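Local atomic coordinates of minor structural protein 5 (Lactococcus phage Tuc2009, PDB entry 5E7T), a protein that serves as a structural component of the phage virion and probably helps the baseplate recognise saccharides on the lactococcal host. Residues T104-M110 against I160-F166; P204-Y210 against K223-M229; K230-D236 against N260-I266. All coordinates share one frame; numbering follows the deposited sequence.

Contact 1 of 3, residues T104-M110 against I160-F166; sequences TISAFWM and ILNVGFF. With SO4 (sulfate ion), chain H.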
loop_
_atom_site.group_PDB
_atom_site.type_symbol
_atom_site.label_atom_id
_atom_site.label_comp_id
_atom_site.label_asym_id
_atom_site.label_seq_id
_atom_site.Cartn_x
_atom_site.Cartn_y
_atom_site.Cartn_z
ATOM N N THR B 104 -7.616 18.480 72.093
ATOM C CA THR B 104 -6.549 17.504 72.188
ATOM C C THR B 104 -6.088 17.029 70.797
ATOM O O THR B 104 -6.905 16.723 69.920
ATOM C CB THR B 104 -7.059 16.377 73.082
ATOM O OG1 THR B 104 -7.175 16.899 74.402
ATOM C CG2 THR B 104 -6.175 15.144 73.077
ATOM N N ILE B 105 -4.763 16.969 70.622
ATOM C CA ILE B 105 -4.102 16.516 69.410
ATOM C C ILE B 105 -3.738 15.044 69.599
ATOM O O ILE B 105 -3.033 14.706 70.557
ATOM C CB ILE B 105 -2.839 17.374 69.164
ATOM C CG1 ILE B 105 -3.188 18.836 68.864
ATOM C CG2 ILE B 105 -1.932 16.765 68.101
ATOM C CD1 ILE B 105 -3.780 19.141 67.458
ATOM N N SER B 106 -4.194 14.179 68.692
ATOM C CA SER B 106 -3.842 12.766 68.722
ATOM C C SER B 106 -3.634 12.232 67.305
ATOM O O SER B 106 -4.123 12.824 66.347
ATOM C CB SER B 106 -4.877 11.954 69.485
ATOM O OG SER B 106 -6.082 11.845 68.748
ATOM N N ALA B 107 -2.888 11.114 67.188
ATOM C CA ALA B 107 -2.482 10.408 65.962
ATOM C C ALA B 107 -1.965 11.394 64.931
ATOM O O ALA B 107 -2.472 11.488 63.815
ATOM C CB ALA B 107 -3.612 9.553 65.417
ATOM N N PHE B 108 -0.993 12.195 65.367
ATOM C CA PHE B 108 -0.392 13.232 64.548
ATOM C C PHE B 108 0.870 12.661 63.968
ATOM O O PHE B 108 1.900 12.630 64.658
ATOM C CB PHE B 108 -0.131 14.522 65.382
ATOM C CG PHE B 108 0.358 15.708 64.581
ATOM C CD1 PHE B 108 0.171 15.765 63.197
ATOM C CD2 PHE B 108 0.993 16.773 65.205
ATOM C CE1 PHE B 108 0.647 16.848 62.451
ATOM C CE2 PHE B 108 1.461 17.869 64.458
ATOM C CZ PHE B 108 1.290 17.896 63.090
ATOM N N TRP B 109 0.792 12.200 62.709
ATOM C CA TRP B 109 1.920 11.572 62.019
ATOM C C TRP B 109 1.829 11.537 60.485
ATOM O O TRP B 109 0.790 11.882 59.923
ATOM C CB TRP B 109 2.158 10.146 62.550
ATOM C CG TRP B 109 0.938 9.345 62.942
ATOM C CD1 TRP B 109 0.642 8.879 64.189
ATOM C CD2 TRP B 109 -0.090 8.823 62.065
ATOM N NE1 TRP B 109 -0.522 8.141 64.156
ATOM C CE2 TRP B 109 -0.994 8.096 62.867
ATOM C CE3 TRP B 109 -0.375 8.965 60.694
ATOM C CZ2 TRP B 109 -2.130 7.484 62.340
ATOM C CZ3 TRP B 109 -1.478 8.318 60.171
ATOM C CH2 TRP B 109 -2.351 7.609 60.993
ATOM N N MET B 110 2.942 11.131 59.811
ATOM C CA MET B 110 3.050 10.892 58.359
ATOM C C MET B 110 3.304 9.406 58.283
ATOM O O MET B 110 4.355 8.933 58.733
ATOM C CB MET B 110 4.217 11.640 57.740
ATOM C CG MET B 110 3.892 13.029 57.354
ATOM S SD MET B 110 5.407 13.844 56.856
ATOM C CE MET B 110 4.860 15.457 56.825
ATOM N N ILE B 160 -0.732 8.521 54.539
ATOM C CA ILE B 160 -1.397 9.775 54.890
ATOM C C ILE B 160 -0.636 10.623 55.890
ATOM O O ILE B 160 0.153 10.113 56.697
ATOM C CB ILE B 160 -2.857 9.543 55.391
ATOM C CG1 ILE B 160 -2.923 8.615 56.614
ATOM C CG2 ILE B 160 -3.768 9.070 54.288
ATOM C CD1 ILE B 160 -4.182 8.636 57.342
ATOM N N LEU B 161 -0.927 11.929 55.858
ATOM C CA LEU B 161 -0.518 12.897 56.856
ATOM C C LEU B 161 -1.831 13.053 57.620
ATOM O O LEU B 161 -2.822 13.521 57.037
ATOM C CB LEU B 161 -0.084 14.240 56.250
ATOM C CG LEU B 161 -0.057 15.432 57.213
ATOM C CD1 LEU B 161 0.989 15.283 58.262
ATOM C CD2 LEU B 161 0.177 16.712 56.475
ATOM N N ASN B 162 -1.853 12.615 58.894
ATOM C CA ASN B 162 -3.038 12.635 59.730
ATOM C C ASN B 162 -2.839 13.398 61.023
ATOM O O ASN B 162 -1.727 13.452 61.550
ATOM C CB ASN B 162 -3.400 11.199 60.042
ATOM C CG ASN B 162 -4.709 10.978 60.743
ATOM O OD1 ASN B 162 -4.747 10.788 61.965
ATOM N ND2 ASN B 162 -5.794 10.891 59.970
ATOM N N VAL B 163 -3.940 13.962 61.548
ATOM C CA VAL B 163 -4.069 14.636 62.843
ATOM C C VAL B 163 -5.524 14.509 63.289
ATOM O O VAL B 163 -6.417 14.456 62.441
ATOM C CB VAL B 163 -3.542 16.094 62.902
ATOM C CG1 VAL B 163 -4.423 17.044 62.122
ATOM C CG2 VAL B 163 -3.393 16.573 64.350
ATOM N N GLY B 164 -5.731 14.425 64.601
ATOM C CA GLY B 164 -7.038 14.319 65.219
ATOM C C GLY B 164 -7.252 15.419 66.222
ATOM O O GLY B 164 -6.436 15.610 67.125
ATOM N N PHE B 165 -8.342 16.168 66.038
ATOM C CA PHE B 165 -8.738 17.262 66.918
ATOM C C PHE B 165 -10.003 16.815 67.638
ATOM O O PHE B 165 -11.044 16.604 67.009
ATOM C CB PHE B 165 -9.006 18.543 66.125
ATOM C CG PHE B 165 -7.903 19.031 65.215
ATOM C CD1 PHE B 165 -6.932 19.908 65.680
ATOM C CD2 PHE B 165 -7.897 18.700 63.869
ATOM C CE1 PHE B 165 -5.963 20.427 64.818
ATOM C CE2 PHE B 165 -6.935 19.225 63.011
ATOM C CZ PHE B 165 -5.979 20.090 63.490
ATOM N N PHE B 166 -9.882 16.589 68.944
ATOM C CA PHE B 166 -11.001 16.145 69.758
ATOM C C PHE B 166 -11.183 17.028 70.969
ATOM O O PHE B 166 -10.209 17.477 71.581
ATOM C CB PHE B 166 -10.890 14.658 70.113
ATOM C CG PHE B 166 -11.021 13.787 68.890
ATOM C CD1 PHE B 166 -12.272 13.434 68.400
ATOM C CD2 PHE B 166 -9.893 13.375 68.185
ATOM C CE1 PHE B 166 -12.399 12.674 67.239
ATOM C CE2 PHE B 166 -10.023 12.607 67.024
ATOM C CZ PHE B 166 -11.280 12.271 66.556
HETATM S S SO4 H . -1.201 8.833 69.411
HETATM O O1 SO4 H . -0.592 8.255 70.603
HETATM O O2 SO4 H . -1.957 7.796 68.688
HETATM O O3 SO4 H . -2.112 9.905 69.829
HETATM O O4 SO4 H . -0.132 9.364 68.527
#
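F108 and V163 lie side by side at the apolar centre, reaching the same way from two antiparallel strands, with F108 CD1 3.7 Å from V163 CB. CG of F108 stands anti to the backbone N (chi1 -174°), which lays the ring along the valine and leaves the carbonyl oxygen of N162 at its edge, in the ring plane. Further along the strands M110 CG meets L161 CD1 at 3.8 Å, and in the other direction I105 CD1 touches F165 CE1 at 3.7 Å. The opposite face of the sheet carries W109, whose indole runs alongside N162 with CZ3 3.5 Å from N162 CB, while I160 CG1 sits in plane at the indole edge. Backbone bonds join T104 to F166 and, beyond a beta bulge that shifts the register by one, W109 to N162. Just before the bulge G164 N makes only a weak bond to S106 O. At the corner A107 takes a left-handed conformation (phi 46°), and its N-H points almost straight at O3 of a sulfate, A107 N to O3 3.0 Å; the ion probably came from the crystallisation liquor. Strand 63-68 flanks 157-166 and sends W64 edge-to-face with F166, whereas strand 121-126 borders 104-114. M58 of strand 53-60 packs on L161, V163 and F165, and F173 meets F108, so the apolar face is sandwiched against the second, five-stranded sheet.

Contact 2 of 3, residues P204-Y210 against K223-M229; sequences PKFVGTY and KYDWDEM
V207 and D227 exchange a pair of backbone hydrogen bonds in a long-looped antiparallel beta hairpin, which strand 8-12 extends into a three-stranded sheet on the far side of 206-210. At the loop end Y210 packs against K223 and Y224. Its CB lies 3.4 Å from K223 O, and CG, set between the backbone N and the carbonyl carbon (chi1 87°), turns the ring in among the side chains of K223 and Y224. CD2 comes 3.5 Å from Y224 CE1, and CE2 follows beside Y224 CZ, giving a T-shaped stack in which the edge of Y210 meets the face of Y224 with planes at 68°. K223 CG rests over the centre of one Y210 face, a CH-pi contact, and at the tip the hydroxyl is hydrogen-bonded to S218 N. Farther along, G208 CA packs over the six-membered ring of W226, 3.7 Å from its centroid, an approach made directly by the backbone. F206 lays CE2 3.6 Å from E228 CG, and on the other face V207 CB meets M229 SD. On the face of V207, T209 and D227 a water donates to D225 O at 2.9 Å, bonds T209 OG1 at 3.0 Å and reaches D227 OD2 more weakly.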
loop_
_atom_site.group_PDB
_atom_site.type_symbol
_atom_site.label_atom_id
_atom_site.label_comp_id
_atom_site.label_asym_id
_atom_site.label_seq_id
_atom_site.Cartn_x
_atom_site.Cartn_y
_atom_site.Cartn_z
ATOM N N PRO B 204 27.801 14.338 47.022
ATOM C CA PRO B 204 28.964 15.021 47.612
ATOM C C PRO B 204 30.104 15.188 46.615
ATOM O O PRO B 204 30.352 14.267 45.824
ATOM C CB PRO B 204 29.379 14.080 48.740
ATOM C CG PRO B 204 28.149 13.368 49.118
ATOM C CD PRO B 204 27.408 13.169 47.847
ATOM N N LYS B 205 30.768 16.374 46.646
ATOM C CA LYS B 205 31.873 16.767 45.761
ATOM C C LYS B 205 33.269 16.520 46.332
ATOM O O LYS B 205 34.216 16.315 45.555
ATOM C CB LYS B 205 31.736 18.242 45.335
ATOM C CG LYS B 205 30.827 18.427 44.129
ATOM C CD LYS B 205 30.208 19.821 44.046
ATOM C CE LYS B 205 28.958 19.839 43.182
ATOM N NZ LYS B 205 27.751 19.407 43.938
ATOM N N PHE B 206 33.396 16.555 47.683
ATOM C CA PHE B 206 34.663 16.398 48.413
ATOM C C PHE B 206 34.682 15.216 49.387
ATOM O O PHE B 206 33.670 14.916 50.016
ATOM C CB PHE B 206 35.047 17.709 49.135
ATOM C CG PHE B 206 35.094 18.913 48.221
ATOM C CD1 PHE B 206 33.937 19.629 47.922
ATOM C CD2 PHE B 206 36.284 19.307 47.622
ATOM C CE1 PHE B 206 33.969 20.707 47.030
ATOM C CE2 PHE B 206 36.317 20.389 46.734
ATOM C CZ PHE B 206 35.160 21.081 46.443
ATOM N N VAL B 207 35.846 14.556 49.506
ATOM C CA VAL B 207 36.085 13.446 50.428
ATOM C C VAL B 207 37.167 13.827 51.462
ATOM O O VAL B 207 38.175 14.450 51.125
ATOM C CB VAL B 207 36.361 12.105 49.704
ATOM C CG1 VAL B 207 37.676 12.122 48.943
ATOM C CG2 VAL B 207 36.302 10.928 50.663
ATOM N N GLY B 208 36.918 13.471 52.708
ATOM C CA GLY B 208 37.812 13.728 53.823
ATOM C C GLY B 208 38.281 12.444 54.460
ATOM O O GLY B 208 37.476 11.541 54.692
ATOM N N THR B 209 39.594 12.347 54.724
ATOM C CA THR B 209 40.197 11.169 55.338
ATOM C C THR B 209 41.223 11.485 56.396
ATOM O O THR B 209 41.920 12.498 56.330
ATOM C CB THR B 209 40.783 10.208 54.305
ATOM O OG1 THR B 209 41.315 10.950 53.212
ATOM C CG2 THR B 209 39.775 9.192 53.821
ATOM N N TYR B 210 41.284 10.592 57.390
ATOM C CA TYR B 210 42.219 10.554 58.509
ATOM C C TYR B 210 42.316 9.099 58.992
ATOM O O TYR B 210 41.408 8.304 58.716
ATOM C CB TYR B 210 41.909 11.599 59.602
ATOM C CG TYR B 210 40.928 11.189 60.673
ATOM C CD1 TYR B 210 41.352 10.515 61.811
ATOM C CD2 TYR B 210 39.600 11.585 60.613
ATOM C CE1 TYR B 210 40.463 10.183 62.830
ATOM C CE2 TYR B 210 38.697 11.251 61.621
ATOM C CZ TYR B 210 39.133 10.545 62.729
ATOM O OH TYR B 210 38.258 10.203 63.736
ATOM N N LYS B 223 39.171 17.565 61.385
ATOM C CA LYS B 223 39.979 16.373 61.692
ATOM C C LYS B 223 40.415 15.613 60.410
ATOM O O LYS B 223 41.416 14.897 60.426
ATOM C CB LYS B 223 39.220 15.440 62.665
ATOM C CG LYS B 223 40.107 14.425 63.403
ATOM C CD LYS B 223 40.528 14.892 64.806
ATOM C CE LYS B 223 41.901 14.391 65.232
ATOM N NZ LYS B 223 41.915 12.943 65.586
ATOM N N TYR B 224 39.670 15.814 59.305
ATOM C CA TYR B 224 39.836 15.178 57.996
ATOM C C TYR B 224 40.750 15.940 57.012
ATOM O O TYR B 224 40.952 17.150 57.156
ATOM C CB TYR B 224 38.437 14.986 57.365
ATOM C CG TYR B 224 37.551 14.028 58.129
ATOM C CD1 TYR B 224 37.574 12.661 57.864
ATOM C CD2 TYR B 224 36.680 14.486 59.113
ATOM C CE1 TYR B 224 36.773 11.768 58.580
ATOM C CE2 TYR B 224 35.867 13.603 59.832
ATOM C CZ TYR B 224 35.924 12.243 59.567
ATOM O OH TYR B 224 35.120 11.366 60.259
ATOM N N ASP B 225 41.283 15.216 56.000
ATOM C CA ASP B 225 42.085 15.776 54.909
ATOM C C ASP B 225 41.157 15.790 53.691
ATOM O O ASP B 225 40.808 14.735 53.152
ATOM C CB ASP B 225 43.366 14.952 54.660
ATOM C CG ASP B 225 44.365 14.949 55.810
ATOM O OD1 ASP B 225 44.765 16.056 56.263
ATOM O OD2 ASP B 225 44.797 13.846 56.217
ATOM N N TRP B 226 40.696 16.985 53.314
ATOM C CA TRP B 226 39.706 17.196 52.256
ATOM C C TRP B 226 40.238 17.375 50.831
ATOM O O TRP B 226 40.974 18.327 50.553
ATOM C CB TRP B 226 38.831 18.385 52.622
ATOM C CG TRP B 226 38.075 18.149 53.882
ATOM C CD1 TRP B 226 38.438 18.530 55.139
ATOM C CD2 TRP B 226 36.887 17.358 54.026
ATOM N NE1 TRP B 226 37.509 18.091 56.050
ATOM C CE2 TRP B 226 36.558 17.348 55.398
ATOM C CE3 TRP B 226 36.049 16.684 53.123
ATOM C CZ2 TRP B 226 35.431 16.679 55.891
ATOM C CZ3 TRP B 226 34.954 15.997 53.619
ATOM C CH2 TRP B 226 34.640 16.020 54.984
ATOM N N ASP B 227 39.785 16.491 49.916
ATOM C CA ASP B 227 40.144 16.486 48.498
ATOM C C ASP B 227 38.896 16.512 47.625
ATOM O O ASP B 227 37.867 15.968 48.028
ATOM C CB ASP B 227 40.924 15.204 48.156
ATOM C CG ASP B 227 42.335 15.084 48.692
ATOM O OD1 ASP B 227 43.013 16.130 48.828
ATOM O OD2 ASP B 227 42.803 13.936 48.865
ATOM N N GLU B 228 39.001 17.080 46.401
ATOM C CA GLU B 228 37.898 17.097 45.439
ATOM C C GLU B 228 37.853 15.717 44.814
ATOM O O GLU B 228 38.872 15.278 44.261
ATOM C CB GLU B 228 38.100 18.167 44.349
ATOM C CG GLU B 228 36.800 18.573 43.664
ATOM C CD GLU B 228 36.868 19.369 42.372
ATOM O OE1 GLU B 228 37.893 20.050 42.123
ATOM O OE2 GLU B 228 35.871 19.325 41.612
ATOM N N MET B 229 36.702 15.014 44.919
ATOM C CA MET B 229 36.628 13.670 44.361
ATOM C C MET B 229 36.706 13.683 42.848
ATOM O O MET B 229 36.049 14.509 42.202
ATOM C CB MET B 229 35.391 12.914 44.819
ATOM C CG MET B 229 35.177 12.925 46.293
ATOM S SD MET B 229 34.101 11.586 46.836
ATOM C CE MET B 229 32.606 11.858 45.731
HETATM O O HOH W 1 41.422 12.938 50.992
#

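Contact 3 of 3, residues K230-D236 against N260-I266; sequences KYRVYLD and NVQVSQI
N260 O accepts the backbone N-H of D236 at 2.8 Å (N to O) and, weakly, a water that also donates a weak bond to Y234 O. D236 answers with its side chain: OD1 takes N260 N at 3.1 Å, the donor coming from above the carboxylate plane, and this closes the end of the antiparallel pair. Along one face, I266 CD1 lies over the R232 guanidinium, 3.5 Å from R232 NH2, while the hydroxyl of Y234 stands in plane at the edge of the guanidinium. S264 OG is 3.7 Å from Y234 CE1, in plane at the edge of the Y234 ring, and both S264 OG and Y234 OH are hydrogen-bonded to OE2 of E271. The other face is largely apolar: Y231 CB meets V263 CG1 at 3.8 Å, and V233 touches V261 with CG1 and V263 with CG2. W126 of a Minor structural protein 4 chain meets the Y231 ring edge-to-face, and Y231 OH is hydrogen-bonded to ND2 of N128 of that chain. The chemistry thus divides the sheet: on one side two hydroxyls, with R232 near by, would favour an ionised E271, and on the other an aromatic and aliphatic surface meets W126 of the neighbouring chain.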
loop_
_atom_site.group_PDB
_atom_site.type_symbol
_atom_site.label_atom_id
_atom_site.label_comp_id
_atom_site.label_asym_id
_atom_site.label_seq_id
_atom_site.Cartn_x
_atom_site.Cartn_y
_atom_site.Cartn_z
ATOM N N LYS B 230 37.523 12.768 42.300
ATOM C CA LYS B 230 37.756 12.542 40.874
ATOM C C LYS B 230 37.031 11.256 40.425
ATOM O O LYS B 230 36.918 11.029 39.219
ATOM C CB LYS B 230 39.280 12.442 40.605
ATOM C CG LYS B 230 39.735 12.625 39.146
ATOM C CD LYS B 230 41.249 12.307 38.967
ATOM C CE LYS B 230 41.713 12.250 37.518
ATOM N NZ LYS B 230 43.128 11.787 37.382
ATOM N N TYR B 231 36.538 10.406 41.374
ATOM C CA TYR B 231 35.837 9.154 41.019
ATOM C C TYR B 231 34.615 8.853 41.888
ATOM O O TYR B 231 34.573 9.260 43.040
ATOM C CB TYR B 231 36.794 7.934 40.998
ATOM C CG TYR B 231 38.044 8.142 40.171
ATOM C CD1 TYR B 231 38.039 7.926 38.795
ATOM C CD2 TYR B 231 39.213 8.619 40.753
ATOM C CE1 TYR B 231 39.175 8.160 38.024
ATOM C CE2 TYR B 231 40.346 8.880 39.988
ATOM C CZ TYR B 231 40.324 8.653 38.622
ATOM O OH TYR B 231 41.454 8.910 37.877
ATOM N N ARG B 232 33.618 8.134 41.326
ATOM C CA ARG B 232 32.393 7.747 42.033
ATOM C C ARG B 232 32.257 6.256 41.954
ATOM O O ARG B 232 32.289 5.703 40.855
ATOM C CB ARG B 232 31.142 8.440 41.469
ATOM C CG ARG B 232 30.182 8.768 42.582
ATOM C CD ARG B 232 28.783 9.186 42.173
ATOM N NE ARG B 232 28.651 10.467 41.453
ATOM C CZ ARG B 232 29.031 11.665 41.890
ATOM N NH1 ARG B 232 29.726 11.784 43.015
ATOM N NH2 ARG B 232 28.774 12.745 41.175
ATOM N N VAL B 233 32.154 5.599 43.121
ATOM C CA VAL B 233 32.082 4.148 43.254
ATOM C C VAL B 233 30.662 3.712 43.504
ATOM O O VAL B 233 30.037 4.168 44.453
ATOM C CB VAL B 233 33.087 3.637 44.304
ATOM C CG1 VAL B 233 32.912 2.144 44.574
ATOM C CG2 VAL B 233 34.521 3.951 43.870
ATOM N N TYR B 234 30.144 2.869 42.597
ATOM C CA TYR B 234 28.786 2.305 42.559
ATOM C C TYR B 234 28.838 0.828 42.936
ATOM O O TYR B 234 29.441 0.022 42.220
ATOM C CB TYR B 234 28.206 2.424 41.127
ATOM C CG TYR B 234 27.876 3.838 40.701
ATOM C CD1 TYR B 234 28.859 4.685 40.195
ATOM C CD2 TYR B 234 26.579 4.326 40.789
ATOM C CE1 TYR B 234 28.559 5.992 39.802
ATOM C CE2 TYR B 234 26.266 5.625 40.393
ATOM C CZ TYR B 234 27.260 6.461 39.911
ATOM O OH TYR B 234 26.934 7.756 39.559
ATOM N N LEU B 235 28.217 0.477 44.061
ATOM C CA LEU B 235 28.143 -0.909 44.491
ATOM C C LEU B 235 26.714 -1.300 44.228
ATOM O O LEU B 235 25.804 -0.662 44.756
ATOM C CB LEU B 235 28.509 -1.066 45.971
ATOM C CG LEU B 235 28.401 -2.475 46.557
ATOM C CD1 LEU B 235 29.636 -3.327 46.252
ATOM C CD2 LEU B 235 28.136 -2.399 48.036
ATOM N N ASP B 236 26.520 -2.278 43.319
ATOM C CA ASP B 236 25.237 -2.825 42.886
ATOM C C ASP B 236 24.294 -1.766 42.344
ATOM O O ASP B 236 23.115 -1.768 42.674
ATOM C CB ASP B 236 24.598 -3.652 44.017
ATOM C CG ASP B 236 25.325 -4.956 44.288
ATOM O OD1 ASP B 236 25.721 -5.632 43.297
ATOM O OD2 ASP B 236 25.437 -5.343 45.496
ATOM N N ASN B 260 28.663 -6.493 42.859
ATOM C CA ASN B 260 29.133 -5.900 41.606
ATOM C C ASN B 260 29.501 -4.461 41.876
ATOM O O ASN B 260 28.755 -3.729 42.524
ATOM C CB ASN B 260 28.105 -5.879 40.519
ATOM C CG ASN B 260 27.595 -7.175 40.051
ATOM O OD1 ASN B 260 28.273 -7.911 39.321
ATOM N ND2 ASN B 260 26.298 -7.335 40.271
ATOM N N VAL B 261 30.624 -4.044 41.333
ATOM C CA VAL B 261 31.152 -2.700 41.482
ATOM C C VAL B 261 31.559 -2.193 40.110
ATOM O O VAL B 261 32.055 -2.944 39.262
ATOM C CB VAL B 261 32.283 -2.599 42.571
ATOM C CG1 VAL B 261 33.353 -3.658 42.379
ATOM C CG2 VAL B 261 32.912 -1.206 42.660
ATOM N N GLN B 262 31.262 -0.928 39.885
ATOM C CA GLN B 262 31.599 -0.176 38.691
ATOM C C GLN B 262 31.944 1.233 39.186
ATOM O O GLN B 262 31.434 1.646 40.237
ATOM C CB GLN B 262 30.474 -0.223 37.638
ATOM C CG GLN B 262 29.088 0.073 38.170
ATOM C CD GLN B 262 27.978 -0.098 37.178
ATOM O OE1 GLN B 262 28.189 -0.454 36.001
ATOM N NE2 GLN B 262 26.759 0.202 37.630
ATOM N N VAL B 263 32.902 1.908 38.510
ATOM C CA VAL B 263 33.383 3.248 38.882
ATOM C C VAL B 263 33.178 4.192 37.707
ATOM O O VAL B 263 33.265 3.767 36.556
ATOM C CB VAL B 263 34.883 3.226 39.306
ATOM C CG1 VAL B 263 35.370 4.600 39.780
ATOM C CG2 VAL B 263 35.166 2.145 40.354
ATOM N N SER B 264 32.921 5.472 38.000
ATOM C CA SER B 264 32.836 6.528 36.995
ATOM C C SER B 264 33.848 7.632 37.376
ATOM O O SER B 264 34.351 7.626 38.506
ATOM C CB SER B 264 31.423 7.081 36.920
ATOM O OG SER B 264 31.196 7.955 38.006
ATOM N N GLN B 265 34.167 8.547 36.444
ATOM C CA GLN B 265 35.084 9.658 36.700
ATOM C C GLN B 265 34.285 10.946 36.760
ATOM O O GLN B 265 33.394 11.167 35.930
ATOM C CB GLN B 265 36.158 9.765 35.608
ATOM C CG GLN B 265 37.213 10.835 35.883
ATOM C CD GLN B 265 38.032 11.249 34.685
ATOM O OE1 GLN B 265 38.299 10.460 33.779
ATOM N NE2 GLN B 265 38.498 12.494 34.689
ATOM N N ILE B 266 34.635 11.804 37.728
ATOM C CA ILE B 266 34.026 13.118 37.931
ATOM C C ILE B 266 35.018 14.206 37.528
ATOM O O ILE B 266 36.225 14.100 37.790
ATOM C CB ILE B 266 33.534 13.277 39.386
ATOM C CG1 ILE B 266 32.659 12.075 39.832
ATOM C CG2 ILE B 266 32.846 14.635 39.636
ATOM C CD1 ILE B 266 31.382 11.798 39.064
HETATM O O HOH W 2 27.443 -1.145 40.724
#

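All three contacts pair antiparallel strands, yet they lie in two separate parts of the chain. Contact 1 stands alone on one side of the chain's centre, its centre about 43 Å from that of contact 2. It is largely buried, packed against a second sheet of its own chain, and its register shifts by one between its own two segments. Contacts 2 and 3 are neighbours, about 17 Å between centres, following each other along the chain where strand 225-228 leads into 231-235; P204 O and R232 NH1 touch at 3.8 Å. Contact 2 is the more open, mixing aromatic stacking with exposed acids and water. Contact 3 is mostly buried, partly by Minor structural protein 4, which touches neither of the other two contacts.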